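Long-range contacts in cell division control protein 73 (Saccharomyces cerevisiae, PDB 4DM4), which is a subunit of the PAF1 complex, acting in RNA polymerase II transcription elongation and transcription-coupled histone modification, seen here as its C-terminal GTPase-like domain: residues A[43-48]-A[58-63]; A[5-10]-A[63-68]; A[50-55]-A[152-157]; A[80-85]-A[123-128]; A[17-22]-A[34-39]. All coordinates share one frame; numbering follows the deposited sequence.

Interaction 1: residues A[43-48]-A[58-63]; sequences LVNIEK and RFIIVD
Strands 43-48 and 58-62 run antiparallel, their axes at 153° and 4.7 Å apart at closest approach, and V44 pairs with I61 and I46 with F59 as hydrogen-bonded pairs. Each pair exchanges two backbone bonds. V44 N gives to I61 O over 3.0 Å, and F59 N gives to I46 O over 2.8 Å. On one face I46 reaches across to two residues. Its CG1 branch takes the crowded position between backbone N and carbonyl carbon (chi1 63°). This brings I46 CD1 against I61 CD1 at 3.7 Å, while CG1 also lies near F59 CB. The F59 ring is met at its edge by the backbone O of I46 and by K48 CB, which is 3.9 Å from F59 CE2. The two strands form a beta hairpin at the border of the GTPase-like mixed sheet, with 43-48 outermost and 57-62 next to 5-7. Helix 21-27 packs on this face through I21 on V44 and I61, and helix 138-155 reaches F59. The other face carries L43, N45, I60 and V62. L43 and V62 run alongside each other in the same direction, and L43 CD1 touches V62 CG1 at 3.6 Å. L43 CD1 also meets I60 CG2 at 3.7 Å. E47 and R58 are paired in the backbone but their charged atoms do not touch; outside this contact R58 NH1 bonds to D3 in a salt bridge.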
# COMPACT_ATOMS: atom_id res chain seq x y z
N LEU A 43 8.62 8.38 4.85
CA LEU A 43 7.33 9.06 4.87
C LEU A 43 7.13 9.90 3.62
O LEU A 43 8.02 10.64 3.22
CB LEU A 43 7.21 9.95 6.11
CG LEU A 43 6.05 10.95 6.21
CD1 LEU A 43 4.70 10.25 6.22
CD2 LEU A 43 6.21 11.84 7.46
N VAL A 44 5.97 9.75 2.98
CA VAL A 44 5.56 10.65 1.91
C VAL A 44 4.05 10.91 2.04
O VAL A 44 3.31 10.02 2.45
CB VAL A 44 5.98 10.12 0.49
CG1 VAL A 44 5.32 8.77 0.16
CG2 VAL A 44 5.71 11.14 -0.61
N ASN A 45 3.62 12.13 1.75
CA ASN A 45 2.20 12.44 1.69
C ASN A 45 1.77 12.52 0.25
O ASN A 45 2.50 13.05 -0.58
CB ASN A 45 1.88 13.79 2.35
CG ASN A 45 2.28 13.85 3.80
OD1 ASN A 45 3.13 14.65 4.18
ND2 ASN A 45 1.69 12.99 4.62
N ILE A 46 0.59 11.98 -0.04
CA ILE A 46 -0.02 12.18 -1.35
C ILE A 46 -1.49 12.56 -1.21
O ILE A 46 -2.13 12.30 -0.19
CB ILE A 46 0.13 10.94 -2.29
CG1 ILE A 46 -0.60 9.73 -1.71
CG2 ILE A 46 1.62 10.63 -2.56
CD1 ILE A 46 -0.91 8.64 -2.75
N GLU A 47 -2.02 13.18 -2.26
CA GLU A 47 -3.42 13.57 -2.29
C GLU A 47 -4.09 12.92 -3.50
O GLU A 47 -3.48 12.83 -4.58
CB GLU A 47 -3.50 15.11 -2.33
CG GLU A 47 -4.89 15.68 -2.24
CD GLU A 47 -4.88 17.20 -2.13
OE1 GLU A 47 -4.44 17.71 -1.07
OE2 GLU A 47 -5.32 17.87 -3.09
N LYS A 48 -5.31 12.43 -3.31
CA LYS A 48 -6.05 11.78 -4.39
C LYS A 48 -7.50 12.25 -4.48
O LYS A 48 -8.21 12.29 -3.48
CB LYS A 48 -5.97 10.25 -4.26
CG LYS A 48 -6.76 9.46 -5.30
CD LYS A 48 -6.14 9.52 -6.70
CE LYS A 48 -6.98 8.69 -7.67
NZ LYS A 48 -6.63 8.98 -9.09
N ARG A 58 -6.21 13.12 1.61
CA ARG A 58 -4.78 13.21 1.87
C ARG A 58 -4.35 11.95 2.61
O ARG A 58 -4.85 11.65 3.70
CB ARG A 58 -4.45 14.43 2.72
CG ARG A 58 -4.92 15.76 2.16
CD ARG A 58 -5.24 16.74 3.29
NE ARG A 58 -4.15 17.67 3.54
CZ ARG A 58 -3.50 17.83 4.70
NH1 ARG A 58 -3.82 17.11 5.78
NH2 ARG A 58 -2.53 18.73 4.77
N PHE A 59 -3.42 11.23 2.00
CA PHE A 59 -2.88 10.01 2.56
C PHE A 59 -1.52 10.24 3.19
O PHE A 59 -0.68 10.97 2.64
CB PHE A 59 -2.72 8.94 1.47
CG PHE A 59 -4.03 8.47 0.91
CD1 PHE A 59 -4.71 7.42 1.51
CD2 PHE A 59 -4.60 9.10 -0.20
CE1 PHE A 59 -5.93 6.97 1.00
CE2 PHE A 59 -5.83 8.66 -0.71
CZ PHE A 59 -6.50 7.60 -0.10
N ILE A 60 -1.33 9.63 4.34
CA ILE A 60 -0.03 9.51 4.97
C ILE A 60 0.53 8.13 4.58
O ILE A 60 -0.04 7.09 4.92
CB ILE A 60 -0.16 9.65 6.51
CG1 ILE A 60 -0.71 11.04 6.87
CG2 ILE A 60 1.19 9.37 7.20
CD1 ILE A 60 -1.39 11.11 8.25
N ILE A 61 1.63 8.12 3.83
CA ILE A 61 2.23 6.85 3.44
C ILE A 61 3.54 6.65 4.18
O ILE A 61 4.46 7.45 4.06
CB ILE A 61 2.42 6.73 1.90
CG1 ILE A 61 1.06 6.93 1.20
CG2 ILE A 61 3.01 5.37 1.54
CD1 ILE A 61 1.10 6.72 -0.31
N VAL A 62 3.60 5.58 4.98
CA VAL A 62 4.74 5.29 5.84
C VAL A 62 5.23 3.85 5.67
O VAL A 62 4.43 2.95 5.42
CB VAL A 62 4.43 5.53 7.35
CG1 VAL A 62 4.53 7.00 7.71
CG2 VAL A 62 3.06 4.98 7.74
N ASP A 63 6.53 3.64 5.81
CA ASP A 63 7.09 2.30 5.74
C ASP A 63 7.51 1.78 7.12
O ASP A 63 8.30 0.84 7.21
CB ASP A 63 8.25 2.23 4.71
CG ASP A 63 9.49 3.04 5.13
OD1 ASP A 63 9.59 3.50 6.29
OD2 ASP A 63 10.40 3.19 4.28

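Interaction 2: residues A[5-10]-A[63-68]; sequences IILIPS and DNTRMF
D63 lies against the chain leaving strand 5-7, and D63 CA approaches I8 O at 3.1 Å in a CA-H...O contact. This ties the loop after strand 57-62 to the end of strand 5-7 in the GTPase-like domain, probably where the P-loop follows the first strand in P-loop NTPases. From D63 CA, CB points toward segment 5-10. D63 CB is 3.5 Å from P9 O and 4.0 Å from I8 CG1. With chi1 at 67°, CG sits between the backbone N and the carbonyl carbon. This sets D63 CG beside S10, 3.9 Å from S10 CB. At the tip, D63 OD2 accepts from a water at 2.7 Å, and the same water donates to P9 O. Replacing D63 by alanine takes away the carboxylate; the water on P9 O would probably lose its second partner, and a gap would open beside S10. A second water donates to I8 O at 2.7 Å and weakly to D63 O. No direct hydrogen bond joins the segments. Residues 65-68 make a type I turn, closed by a backbone bond from F68 N to T65 O. The F68 side chain then meets those of I5 and L7 from the opposite direction, F68 CZ lying 3.9 Å from I5 CG2. W74 also packs on F68. Strand 57-62 flanks strand 5-7 on one side and strand 77-82 on the other, where V77 touches F68.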
# COMPACT_ATOMS: atom_id res chain seq x y z
N ILE A 5 -4.10 6.45 6.68
CA ILE A 5 -2.71 6.00 6.62
C ILE A 5 -2.56 4.78 5.71
O ILE A 5 -3.37 3.86 5.78
CB ILE A 5 -2.17 5.69 8.04
CG1 ILE A 5 -2.21 6.94 8.92
CG2 ILE A 5 -0.72 5.13 7.99
CD1 ILE A 5 -2.22 6.65 10.42
N ILE A 6 -1.54 4.76 4.86
CA ILE A 6 -1.16 3.52 4.15
C ILE A 6 0.21 3.03 4.63
O ILE A 6 1.17 3.79 4.63
CB ILE A 6 -1.18 3.66 2.60
CG1 ILE A 6 -2.57 4.07 2.11
CG2 ILE A 6 -0.75 2.35 1.90
CD1 ILE A 6 -2.62 4.47 0.64
N LEU A 7 0.26 1.78 5.09
CA LEU A 7 1.52 1.16 5.49
C LEU A 7 2.11 0.35 4.35
O LEU A 7 1.41 -0.47 3.74
CB LEU A 7 1.34 0.27 6.72
CG LEU A 7 1.54 0.96 8.06
CD1 LEU A 7 0.93 0.11 9.16
CD2 LEU A 7 3.02 1.23 8.32
N ILE A 8 3.38 0.60 4.04
CA ILE A 8 4.08 -0.11 2.96
C ILE A 8 5.42 -0.67 3.47
O ILE A 8 5.85 -0.31 4.57
CB ILE A 8 4.26 0.79 1.69
CG1 ILE A 8 5.37 1.83 1.90
CG2 ILE A 8 2.94 1.41 1.26
CD1 ILE A 8 5.76 2.54 0.61
N PRO A 9 6.06 -1.57 2.71
CA PRO A 9 7.30 -2.20 3.23
C PRO A 9 8.51 -1.26 3.24
O PRO A 9 8.61 -0.37 2.40
CB PRO A 9 7.56 -3.34 2.23
CG PRO A 9 6.25 -3.50 1.46
CD PRO A 9 5.69 -2.12 1.39
N SER A 10 9.44 -1.48 4.17
CA SER A 10 10.67 -0.67 4.28
C SER A 10 11.88 -1.22 3.52
O SER A 10 12.69 -0.44 3.00
CB SER A 10 11.05 -0.43 5.75
OG SER A 10 11.00 -1.62 6.51
N ASP A 63 6.53 3.64 5.81
CA ASP A 63 7.09 2.30 5.74
C ASP A 63 7.51 1.78 7.12
O ASP A 63 8.30 0.84 7.21
CB ASP A 63 8.25 2.23 4.71
CG ASP A 63 9.49 3.04 5.13
OD1 ASP A 63 9.59 3.50 6.29
OD2 ASP A 63 10.40 3.19 4.28
N ASN A 64 6.98 2.37 8.17
CA ASN A 64 7.38 2.04 9.54
C ASN A 64 6.37 2.57 10.55
O ASN A 64 5.47 3.34 10.20
CB ASN A 64 8.77 2.60 9.84
CG ASN A 64 8.79 4.13 9.86
OD1 ASN A 64 8.91 4.78 8.83
ND2 ASN A 64 8.67 4.69 11.04
N THR A 65 6.53 2.17 11.81
CA THR A 65 5.57 2.53 12.84
C THR A 65 6.16 3.39 13.97
O THR A 65 5.56 3.49 15.03
CB THR A 65 4.92 1.27 13.47
OG1 THR A 65 5.95 0.44 14.01
CG2 THR A 65 4.15 0.49 12.43
N ARG A 66 7.32 4.00 13.76
CA ARG A 66 7.95 4.78 14.83
C ARG A 66 7.18 6.05 15.23
O ARG A 66 7.38 6.57 16.32
CB ARG A 66 9.45 5.05 14.58
CG ARG A 66 9.84 5.46 13.19
CD ARG A 66 11.33 5.22 12.95
NE ARG A 66 11.77 5.77 11.68
CZ ARG A 66 12.06 5.04 10.60
NH1 ARG A 66 11.97 3.72 10.65
NH2 ARG A 66 12.45 5.63 9.48
N MET A 67 6.29 6.51 14.35
CA MET A 67 5.45 7.66 14.65
C MET A 67 4.05 7.26 15.14
O MET A 67 3.21 8.13 15.40
CB MET A 67 5.37 8.61 13.44
CG MET A 67 6.71 9.26 13.06
SD MET A 67 6.58 10.55 11.79
CE MET A 67 5.93 11.91 12.78
N PHE A 68 3.79 5.96 15.27
CA PHE A 68 2.51 5.49 15.82
C PHE A 68 2.55 5.57 17.33
O PHE A 68 2.61 4.55 18.03
CB PHE A 68 2.19 4.06 15.36
CG PHE A 68 1.72 3.95 13.93
CD1 PHE A 68 0.43 3.54 13.65
CD2 PHE A 68 2.57 4.25 12.88
CE1 PHE A 68 -0.01 3.41 12.34
CE2 PHE A 68 2.14 4.13 11.55
CZ PHE A 68 0.84 3.71 11.29
O HOH W 1 5.95 -1.22 7.15
O HOH W 2 9.93 2.08 1.83

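Interaction 3: residues A[50-55]-A[152-157]; sequences FERISR and ELISRG
The last turns of helix 138-155, closed by a Schellman motif at G157, pack against the loop of the 43-48/57-62 beta hairpin. This joins the C-terminal helix of the GTPase-like domain to the hairpin at one edge of its sheet. The contact has no hydrogen bond between the segments and rests mainly on apolar groups, with the R52 guanidinium at one side. F50 and L153 cross at about a right angle. L153 CD1 sits obliquely to the F50 ring, 3.6 Å from F50 CZ. F50 also meets W146 of the same helix, and F59 of strand 57-62 touches both F50 and L153. I53 reaches both helix residues. Its CG1 is anti to the carbonyl carbon (chi1 -56°), and the chain extends toward the helix. I53 CD1 reaches L153 CB at 4.2 Å, and I53 CG1 lies 4.3 Å from I154 CG1. R52 closes the more exposed side, where its chain bends at chi3 (-56°) and crosses I154 at about a right angle. The guanidinium has its polar partner elsewhere, in a salt bridge from NH2 to E150 one turn earlier in the helix. That salt bridge probably helps hold the group beside the isoleucine. In the Schellman turn G157 N bonds back to I154 O, with positive phi. At the tip of I154, CD1 approaches R52 NH1 to 3.2 Å and meets the guanidinium obliquely.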
# COMPACT_ATOMS: atom_id res chain seq x y z
N PHE A 50 -11.09 11.31 -5.81
CA PHE A 50 -11.88 10.15 -6.23
C PHE A 50 -13.14 10.60 -6.97
O PHE A 50 -13.63 11.71 -6.76
CB PHE A 50 -12.25 9.29 -5.01
CG PHE A 50 -11.07 8.60 -4.37
CD1 PHE A 50 -10.67 7.34 -4.79
CD2 PHE A 50 -10.34 9.23 -3.36
CE1 PHE A 50 -9.58 6.69 -4.19
CE2 PHE A 50 -9.24 8.60 -2.76
CZ PHE A 50 -8.87 7.33 -3.17
N GLU A 51 -13.64 9.73 -7.85
CA GLU A 51 -14.87 10.01 -8.59
C GLU A 51 -16.05 10.15 -7.63
O GLU A 51 -16.80 11.13 -7.70
CB GLU A 51 -15.16 8.91 -9.61
N ARG A 52 -16.18 9.19 -6.72
CA ARG A 52 -17.35 9.11 -5.84
C ARG A 52 -17.17 9.87 -4.53
O ARG A 52 -18.10 9.95 -3.74
CB ARG A 52 -17.75 7.65 -5.58
CG ARG A 52 -18.00 6.83 -6.84
CD ARG A 52 -18.93 5.63 -6.58
NE ARG A 52 -18.43 4.75 -5.51
CZ ARG A 52 -17.62 3.71 -5.70
NH1 ARG A 52 -17.23 2.98 -4.67
NH2 ARG A 52 -17.21 3.40 -6.93
N ILE A 53 -15.97 10.41 -4.29
CA ILE A 53 -15.73 11.21 -3.09
C ILE A 53 -15.50 12.69 -3.43
O ILE A 53 -14.72 13.02 -4.32
CB ILE A 53 -14.57 10.64 -2.23
CG1 ILE A 53 -14.85 9.18 -1.86
CG2 ILE A 53 -14.36 11.49 -0.97
CD1 ILE A 53 -13.68 8.45 -1.23
N SER A 54 -16.19 13.56 -2.70
CA SER A 54 -16.27 14.98 -3.01
C SER A 54 -14.96 15.75 -2.81
O SER A 54 -14.48 16.42 -3.73
CB SER A 54 -17.40 15.63 -2.19
OG SER A 54 -17.63 16.95 -2.62
N ARG A 55 -14.39 15.64 -1.61
CA ARG A 55 -13.15 16.33 -1.25
C ARG A 55 -11.93 15.44 -1.54
O ARG A 55 -12.02 14.22 -1.41
CB ARG A 55 -13.17 16.69 0.24
CG ARG A 55 -13.75 15.59 1.14
CD ARG A 55 -13.05 15.47 2.48
NE ARG A 55 -13.43 14.23 3.16
CZ ARG A 55 -12.67 13.58 4.03
NH1 ARG A 55 -11.46 14.03 4.35
NH2 ARG A 55 -13.11 12.46 4.58
N GLU A 152 -13.11 0.76 -0.10
CA GLU A 152 -12.61 0.66 1.26
C GLU A 152 -12.79 1.98 2.04
O GLU A 152 -13.26 1.96 3.17
CB GLU A 152 -11.14 0.22 1.23
CG GLU A 152 -10.58 -0.30 2.55
CD GLU A 152 -11.38 -1.47 3.13
OE1 GLU A 152 -11.96 -2.27 2.36
OE2 GLU A 152 -11.42 -1.60 4.37
N LEU A 153 -12.44 3.11 1.42
CA LEU A 153 -12.66 4.41 2.07
C LEU A 153 -14.14 4.70 2.34
O LEU A 153 -14.49 5.17 3.43
CB LEU A 153 -12.04 5.56 1.26
CG LEU A 153 -10.51 5.52 1.14
CD1 LEU A 153 -10.07 6.51 0.10
CD2 LEU A 153 -9.83 5.80 2.48
N ILE A 154 -14.99 4.42 1.36
CA ILE A 154 -16.43 4.64 1.49
C ILE A 154 -17.03 3.80 2.62
O ILE A 154 -17.83 4.29 3.42
CB ILE A 154 -17.16 4.39 0.14
CG1 ILE A 154 -16.81 5.51 -0.85
CG2 ILE A 154 -18.67 4.29 0.33
CD1 ILE A 154 -17.12 5.19 -2.29
N SER A 155 -16.61 2.54 2.69
CA SER A 155 -16.97 1.62 3.77
C SER A 155 -16.54 2.12 5.15
O SER A 155 -17.23 1.88 6.14
CB SER A 155 -16.34 0.25 3.50
OG SER A 155 -16.32 -0.55 4.68
N ARG A 156 -15.41 2.80 5.22
CA ARG A 156 -14.88 3.30 6.48
C ARG A 156 -15.41 4.68 6.87
O ARG A 156 -14.98 5.25 7.87
CB ARG A 156 -13.36 3.32 6.45
CG ARG A 156 -12.70 1.96 6.48
CD ARG A 156 -11.42 2.09 7.23
NE ARG A 156 -10.68 0.85 7.36
CZ ARG A 156 -9.85 0.59 8.37
NH1 ARG A 156 -9.69 1.48 9.35
NH2 ARG A 156 -9.20 -0.57 8.41
N GLY A 157 -16.33 5.22 6.07
CA GLY A 157 -17.00 6.48 6.40
C GLY A 157 -16.39 7.76 5.84
O GLY A 157 -16.76 8.85 6.28

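Interaction 4: residues A[80-85]-A[123-128]; sequences IFTTGH and WNVEKV
W123 and T82 make the close part of this contact, T82 OG1 lying in the plane of the indole at its edge, 3.4 Å from W123 CZ3. The hydroxyl is carried there by a chi1 of -176°, which places OG1 opposite the backbone N. T82 OG1 accepts from G84 N at 3.0 Å and so forms an ST turn at the end of strand 77-82. G84 CA packs obliquely on the indole, 3.6 Å from W123 CZ3. Strands 77-82 and 125-130 are not neighbours in the GTPase-like sheet: strand 105-111 runs between them, and this contact bridges their ends. A valine in place of T82 would probably leave G84 N without its side-chain acceptor and unsettle the turn beside the indole. The packing is looser where the T82 and V125 side chains cross at about a right angle, with T82 CG2 4.2 Å from V125 CG1. Toward the exposed H85, the indole meets backbone atoms of G84 and H85: H85 N lies 4.2 Å from W123 CH2, while the H85 side chain starts off away from segment 123-128.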
# COMPACT_ATOMS: atom_id res chain seq x y z
N ILE A 80 -2.63 -1.84 3.74
CA ILE A 80 -1.29 -2.33 3.97
C ILE A 80 -0.78 -3.00 2.69
O ILE A 80 -1.41 -3.92 2.17
CB ILE A 80 -1.25 -3.30 5.17
CG1 ILE A 80 -1.66 -2.54 6.44
CG2 ILE A 80 0.14 -3.97 5.30
CD1 ILE A 80 -1.77 -3.37 7.66
N PHE A 81 0.35 -2.51 2.18
CA PHE A 81 1.03 -3.11 1.03
C PHE A 81 2.05 -4.11 1.56
O PHE A 81 2.86 -3.76 2.41
CB PHE A 81 1.75 -2.05 0.21
CG PHE A 81 0.84 -1.12 -0.56
CD1 PHE A 81 -0.50 -0.98 -0.22
CD2 PHE A 81 1.34 -0.37 -1.61
CE1 PHE A 81 -1.33 -0.12 -0.93
CE2 PHE A 81 0.51 0.50 -2.33
CZ PHE A 81 -0.83 0.63 -1.98
N THR A 82 2.00 -5.34 1.06
CA THR A 82 2.89 -6.37 1.57
C THR A 82 3.70 -7.02 0.46
O THR A 82 3.25 -7.10 -0.69
CB THR A 82 2.13 -7.44 2.42
OG1 THR A 82 3.07 -8.38 2.97
CG2 THR A 82 1.08 -8.19 1.59
N THR A 83 4.89 -7.47 0.82
CA THR A 83 5.76 -8.23 -0.08
C THR A 83 5.72 -9.70 0.26
O THR A 83 6.29 -10.53 -0.46
CB THR A 83 7.21 -7.78 0.06
OG1 THR A 83 7.52 -7.61 1.46
CG2 THR A 83 7.42 -6.49 -0.67
N GLY A 84 5.07 -10.03 1.38
CA GLY A 84 4.95 -11.41 1.83
C GLY A 84 5.99 -11.85 2.84
O GLY A 84 6.23 -13.05 2.99
N HIS A 85 6.60 -10.90 3.54
CA HIS A 85 7.49 -11.19 4.66
C HIS A 85 6.75 -10.82 5.93
O HIS A 85 6.48 -9.64 6.13
CB HIS A 85 8.77 -10.35 4.59
CG HIS A 85 9.54 -10.49 3.30
ND1 HIS A 85 10.78 -11.08 3.24
CD2 HIS A 85 9.26 -10.08 2.05
CE1 HIS A 85 11.22 -11.04 2.00
NE2 HIS A 85 10.31 -10.44 1.25
N TRP A 123 -3.06 -15.86 2.76
CA TRP A 123 -3.34 -14.56 3.37
C TRP A 123 -4.58 -13.90 2.78
O TRP A 123 -4.84 -14.01 1.58
CB TRP A 123 -2.16 -13.60 3.18
CG TRP A 123 -0.98 -13.89 4.02
CD1 TRP A 123 -0.79 -14.96 4.87
CD2 TRP A 123 0.22 -13.13 4.08
NE1 TRP A 123 0.44 -14.89 5.45
CE2 TRP A 123 1.09 -13.77 4.99
CE3 TRP A 123 0.65 -11.95 3.45
CZ2 TRP A 123 2.36 -13.28 5.28
CZ3 TRP A 123 1.91 -11.46 3.74
CH2 TRP A 123 2.75 -12.13 4.66
N ASN A 124 -5.32 -13.20 3.62
CA ASN A 124 -6.45 -12.40 3.17
C ASN A 124 -5.97 -11.08 2.56
O ASN A 124 -6.22 -10.00 3.10
CB ASN A 124 -7.44 -12.17 4.32
CG ASN A 124 -8.72 -11.47 3.88
OD1 ASN A 124 -9.27 -11.77 2.82
ND2 ASN A 124 -9.20 -10.54 4.70
N VAL A 125 -5.26 -11.17 1.44
CA VAL A 125 -4.72 -9.99 0.76
C VAL A 125 -5.16 -9.99 -0.69
O VAL A 125 -5.30 -11.05 -1.30
CB VAL A 125 -3.17 -9.93 0.83
CG1 VAL A 125 -2.71 -9.78 2.27
CG2 VAL A 125 -2.53 -11.16 0.18
N GLU A 126 -5.39 -8.80 -1.24
CA GLU A 126 -5.72 -8.67 -2.66
C GLU A 126 -4.43 -8.64 -3.47
O GLU A 126 -3.59 -7.76 -3.26
CB GLU A 126 -6.56 -7.41 -2.92
CG GLU A 126 -7.21 -7.36 -4.30
CD GLU A 126 -7.94 -6.05 -4.57
OE1 GLU A 126 -8.82 -5.65 -3.78
OE2 GLU A 126 -7.63 -5.42 -5.60
N LYS A 127 -4.28 -9.60 -4.37
CA LYS A 127 -3.09 -9.70 -5.21
C LYS A 127 -3.25 -8.78 -6.40
O LYS A 127 -4.28 -8.78 -7.07
CB LYS A 127 -2.84 -11.14 -5.67
CG LYS A 127 -2.27 -12.08 -4.60
CD LYS A 127 -3.35 -12.60 -3.65
CE LYS A 127 -2.79 -13.64 -2.69
NZ LYS A 127 -3.70 -13.92 -1.54
N VAL A 128 -2.22 -7.98 -6.66
CA VAL A 128 -2.22 -7.04 -7.77
C VAL A 128 -1.01 -7.26 -8.69
O VAL A 128 0.15 -7.16 -8.27
CB VAL A 128 -2.28 -5.58 -7.29
CG1 VAL A 128 -2.24 -4.63 -8.48
CG2 VAL A 128 -3.54 -5.35 -6.48

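Interaction 5: residues A[17-22]-A[34-39]; sequences TVANIK and RNLPSV
V18 and V39 cross at about a right angle and meet through one methyl each, V18 CG1 lying 3.9 Å from V39 CG1. Both methyls stand opposite their own backbone N (chi1 171° in V18 and 180° in V39), and this turns them to each other. The second methyl of V39 goes to the next residue: V39 CG2 is 4.0 Å from A19 CA. A19 lies between V39 and L36. A19 CB points toward segment 34-39 and lies 3.5 Å from P37 O. L36 arrives on the other flank of A19. L36 CD1 touches A19 O at 3.6 Å and N20 CB at 3.7 Å, so one methyl bridges two residues. The N20 amide bonds both to nearby chain and to V31 beyond the helix. N20 OD1 accepts from T17 N at 2.9 Å, in a nearly straight bond of 172°, while ND2 donates to V31 O and I15 O. T17 OG1 in turn accepts from A19 N, an ST turn just ahead of helix 21-27. The contact thus joins the start of that helix to the loop leading on to strand 43-48, in the GTPase-like domain. No hydrogen bond crosses between the segments. Their hold on each other is by shape and apolar contact, while hydrogen bonds fix the turn that presents V18, A19 and N20.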
# COMPACT_ATOMS: atom_id res chain seq x y z
N THR A 17 8.19 0.93 -2.61
CA THR A 17 8.82 1.52 -1.42
C THR A 17 8.43 2.99 -1.40
O THR A 17 7.78 3.48 -2.33
CB THR A 17 10.36 1.42 -1.47
OG1 THR A 17 10.85 2.24 -2.54
CG2 THR A 17 10.85 -0.01 -1.67
N VAL A 18 8.81 3.72 -0.35
CA VAL A 18 8.52 5.15 -0.26
C VAL A 18 9.19 5.91 -1.42
O VAL A 18 8.73 7.00 -1.79
CB VAL A 18 8.90 5.72 1.16
CG1 VAL A 18 8.83 7.24 1.20
CG2 VAL A 18 7.98 5.15 2.23
N ALA A 19 10.24 5.32 -2.01
CA ALA A 19 10.96 5.92 -3.14
C ALA A 19 10.17 5.96 -4.45
O ALA A 19 10.27 6.93 -5.20
CB ALA A 19 12.31 5.20 -3.37
N ASN A 20 9.39 4.91 -4.74
CA ASN A 20 8.66 4.85 -6.02
C ASN A 20 7.14 4.89 -5.90
O ASN A 20 6.45 4.86 -6.92
CB ASN A 20 9.12 3.64 -6.86
CG ASN A 20 8.70 2.31 -6.27
OD1 ASN A 20 8.12 2.24 -5.19
ND2 ASN A 20 9.00 1.23 -6.98
N ILE A 21 6.62 5.00 -4.68
CA ILE A 21 5.17 4.92 -4.44
C ILE A 21 4.35 6.04 -5.09
O ILE A 21 3.26 5.79 -5.64
CB ILE A 21 4.81 4.81 -2.93
CG1 ILE A 21 3.31 4.49 -2.75
CG2 ILE A 21 5.16 6.09 -2.17
CD1 ILE A 21 2.95 3.05 -3.08
N LYS A 22 4.87 7.26 -5.03
CA LYS A 22 4.15 8.41 -5.55
C LYS A 22 4.09 8.35 -7.08
O LYS A 22 3.06 8.63 -7.68
CB LYS A 22 4.80 9.69 -5.07
CG LYS A 22 4.01 10.96 -5.31
CD LYS A 22 4.64 12.09 -4.49
CE LYS A 22 4.35 13.46 -5.08
NZ LYS A 22 5.16 14.51 -4.36
N ARG A 34 15.88 0.53 -7.63
CA ARG A 34 17.34 0.61 -7.83
C ARG A 34 17.76 1.89 -8.57
O ARG A 34 18.83 2.44 -8.33
CB ARG A 34 17.85 -0.65 -8.56
CG ARG A 34 18.99 -0.41 -9.56
CD ARG A 34 20.38 -0.63 -8.97
NE ARG A 34 20.81 -2.01 -9.18
CZ ARG A 34 22.07 -2.41 -9.33
NH1 ARG A 34 23.07 -1.54 -9.31
NH2 ARG A 34 22.32 -3.70 -9.53
N ASN A 35 16.88 2.36 -9.46
CA ASN A 35 17.13 3.57 -10.24
C ASN A 35 16.78 4.87 -9.49
O ASN A 35 16.76 5.95 -10.07
CB ASN A 35 16.35 3.50 -11.56
CG ASN A 35 16.56 2.18 -12.30
OD1 ASN A 35 17.68 1.63 -12.31
ND2 ASN A 35 15.50 1.65 -12.90
N LEU A 36 16.53 4.75 -8.19
CA LEU A 36 16.12 5.88 -7.37
C LEU A 36 16.94 5.99 -6.08
O LEU A 36 17.50 4.99 -5.62
CB LEU A 36 14.64 5.73 -7.00
CG LEU A 36 13.61 5.95 -8.10
CD1 LEU A 36 12.32 5.29 -7.67
CD2 LEU A 36 13.41 7.43 -8.35
N PRO A 37 17.00 7.19 -5.48
CA PRO A 37 17.63 7.28 -4.16
C PRO A 37 16.80 6.52 -3.11
O PRO A 37 15.64 6.19 -3.35
CB PRO A 37 17.62 8.78 -3.83
CG PRO A 37 17.02 9.48 -5.00
CD PRO A 37 16.40 8.47 -5.91
N SER A 38 17.40 6.24 -1.96
CA SER A 38 16.64 5.73 -0.83
C SER A 38 16.05 6.91 -0.08
O SER A 38 16.60 8.01 -0.11
CB SER A 38 17.54 4.88 0.08
OG SER A 38 17.80 3.62 -0.51
N VAL A 39 14.92 6.68 0.58
CA VAL A 39 14.28 7.73 1.36
C VAL A 39 14.35 7.36 2.85
O VAL A 39 13.52 6.58 3.33
CB VAL A 39 12.81 7.99 0.92
CG1 VAL A 39 12.18 9.09 1.76
CG2 VAL A 39 12.74 8.37 -0.56

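From the N terminus, strand 5-7 leads through a loop into helix 21-27. Interaction 5 closes the first short loop, joining the start of that helix to residues 34-39. Interaction 1 follows in series and closes the hairpin 43-48/57-62. Both fall within the longer loop that interaction 2 closes, and interactions 1 and 2 share D63. Strand 57-62 pairs with strand 5-7, and strand 5-7 with strand 77-82, where interaction 4 opens. Interaction 4 comes after interaction 2 and reaches the far edge of the sheet. Interaction 3 spans interaction 4 but crosses interactions 1 and 2, bringing the C-terminal helix back to the hairpin loop.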